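Local coordinates for cell wall surface anchor family protein (Streptococcus agalactiae serogroup V, PDB 3TXA) that forms the adhesive tip of the Group B streptococcal pilus and probably attaches the bacterium to host surfaces through its von Willebrand factor A-type domain, at residues A[171-176]-A[327-332]; A[549-554]-A[608-613]. All blocks are in the same frame, centred on the assembly; numbering follows the deposited sequence.

Interaction 1. Residues A[171-176]-A[327-332]; sequences LNQPLD and ARKKLI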
loop_
_atom_site.group_PDB
_atom_site.type_symbol
_atom_site.label_atom_id
_atom_site.label_comp_id
_atom_site.label_asym_id
_atom_site.label_seq_id
_atom_site.Cartn_x
_atom_site.Cartn_y
_atom_site.Cartn_z
ATOM N N LEU A 171 -4.054 -19.220 10.226
ATOM C CA LEU A 171 -3.100 -20.304 9.953
ATOM C C LEU A 171 -1.817 -19.881 9.187
ATOM O O LEU A 171 -1.388 -20.562 8.246
ATOM C CB LEU A 171 -3.833 -21.509 9.279
ATOM C CG LEU A 171 -5.377 -21.758 9.453
ATOM C CD1 LEU A 171 -6.025 -22.565 8.289
ATOM C CD2 LEU A 171 -5.813 -22.356 10.830
ATOM N N ASN A 172 -1.197 -18.774 9.613
ATOM C CA ASN A 172 0.075 -18.290 9.016
ATOM C C ASN A 172 0.130 -18.402 7.457
ATOM O O ASN A 172 1.199 -18.613 6.839
ATOM C CB ASN A 172 1.296 -18.968 9.693
ATOM C CG ASN A 172 2.662 -18.335 9.274
ATOM O OD1 ASN A 172 2.738 -17.143 8.908
ATOM N ND2 ASN A 172 3.739 -19.142 9.329
ATOM N N GLN A 173 -1.034 -18.243 6.826
ATOM C CA GLN A 173 -1.117 -18.361 5.377
ATOM C C GLN A 173 -0.634 -17.101 4.663
ATOM O O GLN A 173 -1.046 -16.006 5.013
ATOM C CB GLN A 173 -2.541 -18.687 4.965
ATOM C CG GLN A 173 -2.578 -19.584 3.746
ATOM C CD GLN A 173 -3.967 -19.701 3.175
ATOM O OE1 GLN A 173 -4.932 -19.152 3.750
ATOM N NE2 GLN A 173 -4.091 -20.406 2.026
ATOM N N PRO A 174 0.246 -17.250 3.668
ATOM C CA PRO A 174 0.669 -16.083 2.890
ATOM C C PRO A 174 -0.494 -15.349 2.170
ATOM O O PRO A 174 -1.489 -15.976 1.754
ATOM C CB PRO A 174 1.645 -16.662 1.871
ATOM C CG PRO A 174 2.076 -17.949 2.444
ATOM C CD PRO A 174 0.931 -18.476 3.240
ATOM N N LEU A 175 -0.388 -14.027 2.065
ATOM C CA LEU A 175 -1.350 -13.294 1.282
ATOM C C LEU A 175 -0.818 -12.962 -0.119
ATOM O O LEU A 175 0.384 -12.818 -0.354
ATOM C CB LEU A 175 -1.786 -12.038 1.997
ATOM C CG LEU A 175 -1.995 -12.026 3.510
ATOM C CD1 LEU A 175 -2.247 -10.586 3.893
ATOM C CD2 LEU A 175 -3.161 -12.868 3.958
ATOM N N ASP A 176 -1.741 -12.917 -1.059
ATOM C CA ASP A 176 -1.487 -12.364 -2.351
ATOM C C ASP A 176 -2.524 -11.249 -2.406
ATOM O O ASP A 176 -3.734 -11.503 -2.172
ATOM C CB ASP A 176 -1.707 -13.413 -3.431
ATOM C CG ASP A 176 -0.406 -14.130 -3.851
ATOM O OD1 ASP A 176 0.709 -13.790 -3.360
ATOM O OD2 ASP A 176 -0.508 -15.034 -4.727
ATOM N N ALA A 327 -2.766 -22.417 -2.135
ATOM C CA ALA A 327 -1.717 -22.209 -1.136
ATOM C C ALA A 327 -1.848 -20.853 -0.423
ATOM O O ALA A 327 -1.484 -20.725 0.745
ATOM C CB ALA A 327 -0.341 -22.317 -1.775
ATOM N N ARG A 328 -2.370 -19.844 -1.132
ATOM C CA ARG A 328 -2.284 -18.455 -0.682
ATOM C C ARG A 328 -3.661 -17.888 -0.442
ATOM O O ARG A 328 -4.613 -18.267 -1.106
ATOM C CB ARG A 328 -1.493 -17.637 -1.705
ATOM C CG ARG A 328 -0.332 -18.456 -2.312
ATOM C CD ARG A 328 0.683 -17.626 -3.066
ATOM N NE ARG A 328 1.257 -16.633 -2.172
ATOM C CZ ARG A 328 2.555 -16.490 -1.932
ATOM N NH1 ARG A 328 3.454 -17.259 -2.563
ATOM N NH2 ARG A 328 2.955 -15.544 -1.083
ATOM N N LYS A 329 -3.771 -17.013 0.542
ATOM C CA LYS A 329 -5.007 -16.289 0.773
ATOM C C LYS A 329 -5.049 -15.009 -0.115
ATOM O O LYS A 329 -4.018 -14.339 -0.321
ATOM C CB LYS A 329 -5.142 -15.955 2.249
ATOM C CG LYS A 329 -6.438 -15.278 2.575
ATOM C CD LYS A 329 -6.724 -15.315 4.061
ATOM C CE LYS A 329 -7.998 -14.543 4.328
ATOM N NZ LYS A 329 -8.782 -15.103 5.480
ATOM N N LYS A 330 -6.215 -14.682 -0.658
ATOM C CA LYS A 330 -6.254 -13.706 -1.720
ATOM C C LYS A 330 -7.117 -12.574 -1.292
ATOM O O LYS A 330 -8.287 -12.787 -0.935
ATOM C CB LYS A 330 -6.752 -14.304 -3.022
ATOM C CG LYS A 330 -5.774 -15.277 -3.624
ATOM C CD LYS A 330 -6.434 -16.204 -4.638
ATOM C CE LYS A 330 -7.267 -17.323 -3.962
ATOM N NZ LYS A 330 -6.458 -18.539 -3.675
ATOM N N LEU A 331 -6.528 -11.371 -1.325
ATOM C CA LEU A 331 -7.217 -10.156 -0.892
ATOM C C LEU A 331 -7.238 -9.075 -1.976
ATOM O O LEU A 331 -6.268 -8.896 -2.710
ATOM C CB LEU A 331 -6.470 -9.592 0.309
ATOM C CG LEU A 331 -6.801 -9.841 1.784
ATOM C CD1 LEU A 331 -6.843 -11.296 2.128
ATOM C CD2 LEU A 331 -5.754 -9.108 2.640
ATOM N N ILE A 332 -8.341 -8.347 -2.058
ATOM C CA ILE A 332 -8.416 -7.178 -2.902
ATOM C C ILE A 332 -8.911 -5.967 -2.118
ATOM O O ILE A 332 -10.023 -6.003 -1.523
ATOM C CB ILE A 332 -9.365 -7.376 -4.088
ATOM C CG1 ILE A 332 -8.832 -8.437 -5.046
ATOM C CG2 ILE A 332 -9.652 -6.007 -4.798
ATOM C CD1 ILE A 332 -9.913 -8.927 -5.994
#
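Three backbone hydrogen bonds tie Pro174 and Asp176 to the 327-332 segment in parallel register. Lys329 N donates to Pro174 O (2.8 Å), Asp176 N returns a bond to Lys329 O (2.8 Å), and Leu331 N reaches Asp176 O (2.9 Å). Leu175, between them, pairs with Lys329 by register while its own backbone bonds to Arg219; Asp176 pairs with Lys330. Ahead of this ladder, the Gln173 amide adds a side-chain bond, NE2 to Ala327 O (2.9 Å), approaching from above the carbonyl plane at a C=O...N angle of only 99°.

The charged contact joins Asp176 and Arg328. A bend at chi3 (59°) brings the Arg328 guanidinium across the Asp176 carboxylate, their planes 4° apart, and Asp176 OD1 lies over one guanidinium face, 3.1 Å from Arg328 NE. Because no N-H points at this oxygen, the pair is held by charge alone. Asp176 has firmer partners elsewhere: Arg219 forms a salt bridge to OD1, and Ser324 a hydrogen bond to OD2. Pro174 CB meets the same guanidinium obliquely, 3.4 Å from Arg328 NH2.

Apolar packing occupies the sheet face bearing Leu175 and Lys329, where Leu175 CD1 touches Leu331 CD2 (4.0 Å) and helix 525-536 covers both leucines through Ile536. Neighbouring parallel strands 175-182 and 329-336, with helices packed on their two faces, are characteristic of the Rossmann-like vWFA fold.

Interaction 2. Residues A[549-554]-A[608-613]; sequences TDPMGE and SQTIKI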
loop_
_atom_site.group_PDB
_atom_site.type_symbol
_atom_site.label_atom_id
_atom_site.label_comp_id
_atom_site.label_asym_id
_atom_site.label_seq_id
_atom_site.Cartn_x
_atom_site.Cartn_y
_atom_site.Cartn_z
ATOM N N THR A 549 21.396 -9.435 29.276
ATOM C CA THR A 549 22.216 -9.888 30.380
ATOM C C THR A 549 23.628 -9.587 29.989
ATOM O O THR A 549 24.109 -10.069 28.963
ATOM C CB THR A 549 21.998 -11.381 30.658
ATOM O OG1 THR A 549 20.697 -11.541 31.209
ATOM C CG2 THR A 549 22.944 -11.899 31.687
ATOM N N ASP A 550 24.289 -8.765 30.795
ATOM C CA ASP A 550 25.584 -8.223 30.435
ATOM C C ASP A 550 26.540 -8.378 31.608
ATOM O O ASP A 550 26.674 -7.472 32.418
ATOM C CB ASP A 550 25.427 -6.770 30.021
ATOM C CG ASP A 550 26.723 -6.140 29.597
ATOM O OD1 ASP A 550 27.770 -6.825 29.604
ATOM O OD2 ASP A 550 26.699 -4.935 29.257
ATOM N N PRO A 551 27.191 -9.544 31.722
ATOM C CA PRO A 551 28.110 -9.763 32.827
ATOM C C PRO A 551 29.507 -9.253 32.489
ATOM O O PRO A 551 29.960 -9.413 31.360
ATOM C CB PRO A 551 28.138 -11.289 32.965
ATOM C CG PRO A 551 27.301 -11.823 31.875
ATOM C CD PRO A 551 27.016 -10.752 30.910
ATOM N N MET A 552 30.196 -8.666 33.455
ATOM C CA MET A 552 31.533 -8.172 33.201
ATOM C C MET A 552 32.518 -9.336 33.019
ATOM O O MET A 552 32.420 -10.375 33.696
ATOM C CB MET A 552 31.977 -7.238 34.330
ATOM C CG MET A 552 31.066 -6.003 34.584
ATOM S SD MET A 552 30.909 -4.874 33.190
ATOM C CE MET A 552 29.368 -5.421 32.459
ATOM N N GLY A 553 33.457 -9.148 32.094
ATOM C CA GLY A 553 34.525 -10.124 31.850
ATOM C C GLY A 553 35.497 -10.233 33.015
ATOM O O GLY A 553 35.568 -9.325 33.860
ATOM N N GLU A 554 36.248 -11.333 33.072
ATOM C CA GLU A 554 37.053 -11.639 34.263
ATOM C C GLU A 554 37.991 -10.525 34.737
ATOM O O GLU A 554 38.130 -10.292 35.934
ATOM C CB GLU A 554 37.807 -12.970 34.115
ATOM C CG GLU A 554 36.946 -14.199 34.462
ATOM C CD GLU A 554 35.977 -13.943 35.642
ATOM O OE1 GLU A 554 36.414 -13.404 36.695
ATOM O OE2 GLU A 554 34.773 -14.281 35.514
ATOM N N SER A 608 28.197 -11.168 40.565
ATOM C CA SER A 608 28.615 -11.564 39.210
ATOM C C SER A 608 29.057 -10.381 38.370
ATOM O O SER A 608 29.606 -10.561 37.273
ATOM C CB SER A 608 27.514 -12.314 38.484
ATOM O OG SER A 608 26.316 -11.581 38.508
ATOM N N GLN A 609 28.837 -9.176 38.904
ATOM C CA GLN A 609 29.087 -7.955 38.178
ATOM C C GLN A 609 28.288 -7.955 36.871
ATOM O O GLN A 609 28.857 -7.831 35.791
ATOM C CB GLN A 609 30.591 -7.804 37.902
ATOM C CG GLN A 609 31.392 -7.167 39.040
ATOM C CD GLN A 609 32.775 -6.688 38.582
ATOM O OE1 GLN A 609 33.007 -5.479 38.439
ATOM N NE2 GLN A 609 33.696 -7.640 38.342
ATOM N N THR A 610 26.976 -8.104 36.954
ATOM C CA THR A 610 26.169 -8.225 35.743
ATOM C C THR A 610 25.127 -7.149 35.705
ATOM O O THR A 610 24.364 -6.996 36.653
ATOM C CB THR A 610 25.471 -9.602 35.664
ATOM O OG1 THR A 610 26.471 -10.632 35.627
ATOM C CG2 THR A 610 24.568 -9.706 34.441
ATOM N N ILE A 611 25.099 -6.406 34.608
ATOM C CA ILE A 611 24.114 -5.360 34.425
ATOM C C ILE A 611 22.999 -5.916 33.553
ATOM O O ILE A 611 23.275 -6.594 32.572
ATOM C CB ILE A 611 24.759 -4.070 33.847
ATOM C CG1 ILE A 611 23.743 -2.938 33.781
ATOM C CG2 ILE A 611 25.421 -4.301 32.487
ATOM C CD1 ILE A 611 24.382 -1.558 33.767
ATOM N N LYS A 612 21.746 -5.653 33.904
ATOM C CA LYS A 612 20.645 -6.241 33.162
ATOM C C LYS A 612 19.578 -5.241 32.779
ATOM O O LYS A 612 19.197 -4.378 33.591
ATOM C CB LYS A 612 19.983 -7.334 33.995
ATOM C CG LYS A 612 20.953 -8.390 34.522
ATOM C CD LYS A 612 20.286 -9.355 35.510
ATOM C CE LYS A 612 19.516 -10.459 34.756
ATOM N NZ LYS A 612 18.344 -9.908 33.978
ATOM N N ILE A 613 19.069 -5.374 31.551
ATOM C CA ILE A 613 17.883 -4.625 31.146
ATOM C C ILE A 613 16.707 -5.593 31.164
ATOM O O ILE A 613 16.775 -6.674 30.554
ATOM C CB ILE A 613 18.009 -4.009 29.723
ATOM C CG1 ILE A 613 19.321 -3.234 29.556
ATOM C CG2 ILE A 613 16.801 -3.124 29.430
ATOM C CD1 ILE A 613 19.594 -2.745 28.166
#
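Thr549 and Lys612 form a non-hydrogen-bonded pair in an antiparallel ladder of the Ig-like domain, which continues through Val548 and Ile613; the short segments 549-551 and 610-613 run at 167° to each other. The methyl of Thr549 lies anti to its own N and reaches across to the Thr610 methyl (CG2 to CG2, 3.9 Å).

Next comes Asp550, hydrogen-bonded to Ile611 in both directions. Asp550 N gives to Ile611 O at 3.0 Å with a bent N-H...O angle of 133°; Ile611 N gives to Asp550 O at 2.9 Å, from above the carbonyl plane. The two side chains run alongside on one face, bringing Asp550 CB to 3.5 Å from Ile611 CG2, while Asp550 OD2 has a weak hydrogen bond to Tyr628.

Pro551, lacking an N-H, faces Thr610 in another non-hydrogen-bonded pair. Its ring lies beside the threonine hydroxyl, which shares a hydrogen bond with Ser608 OG, either oxygen being a possible donor. On the far side of Thr610, strand 601-605 borders the ladder: Gln609 and Thr610 both oppose Asp605, making a G1 beta bulge.

At Met552 the strand has ended, yet its N still donates to Gln609 O (2.8 Å). Bends at chi2 (-61°) and chi3 fold the thioether back towards Ile611, on the side where Phe558 touches both residues. The methyl completes this apolar contact, with Met552 CE 4.1 Å from Ile611 CG2.

Interaction 1 closes before interaction 2 opens along the chain, and their centres lie about 45 Å apart with no direct touch. They share no strand: 171-176 and 327-332 join neighbours in the parallel vWFA sheet, whereas 549-554 and 608-613 join antiparallel neighbours in the Ig-like domain. Both are partly buried, with three of nine touching residues buried in interaction 1 and four of nine in interaction 2. The first buries more surface, 520 against 390 Å², and adds a hydrogen bond from a side-chain amide and an ion pair where its strands begin. Across the second, backbone hydrogen bonds are supplemented by packing of small and apolar groups.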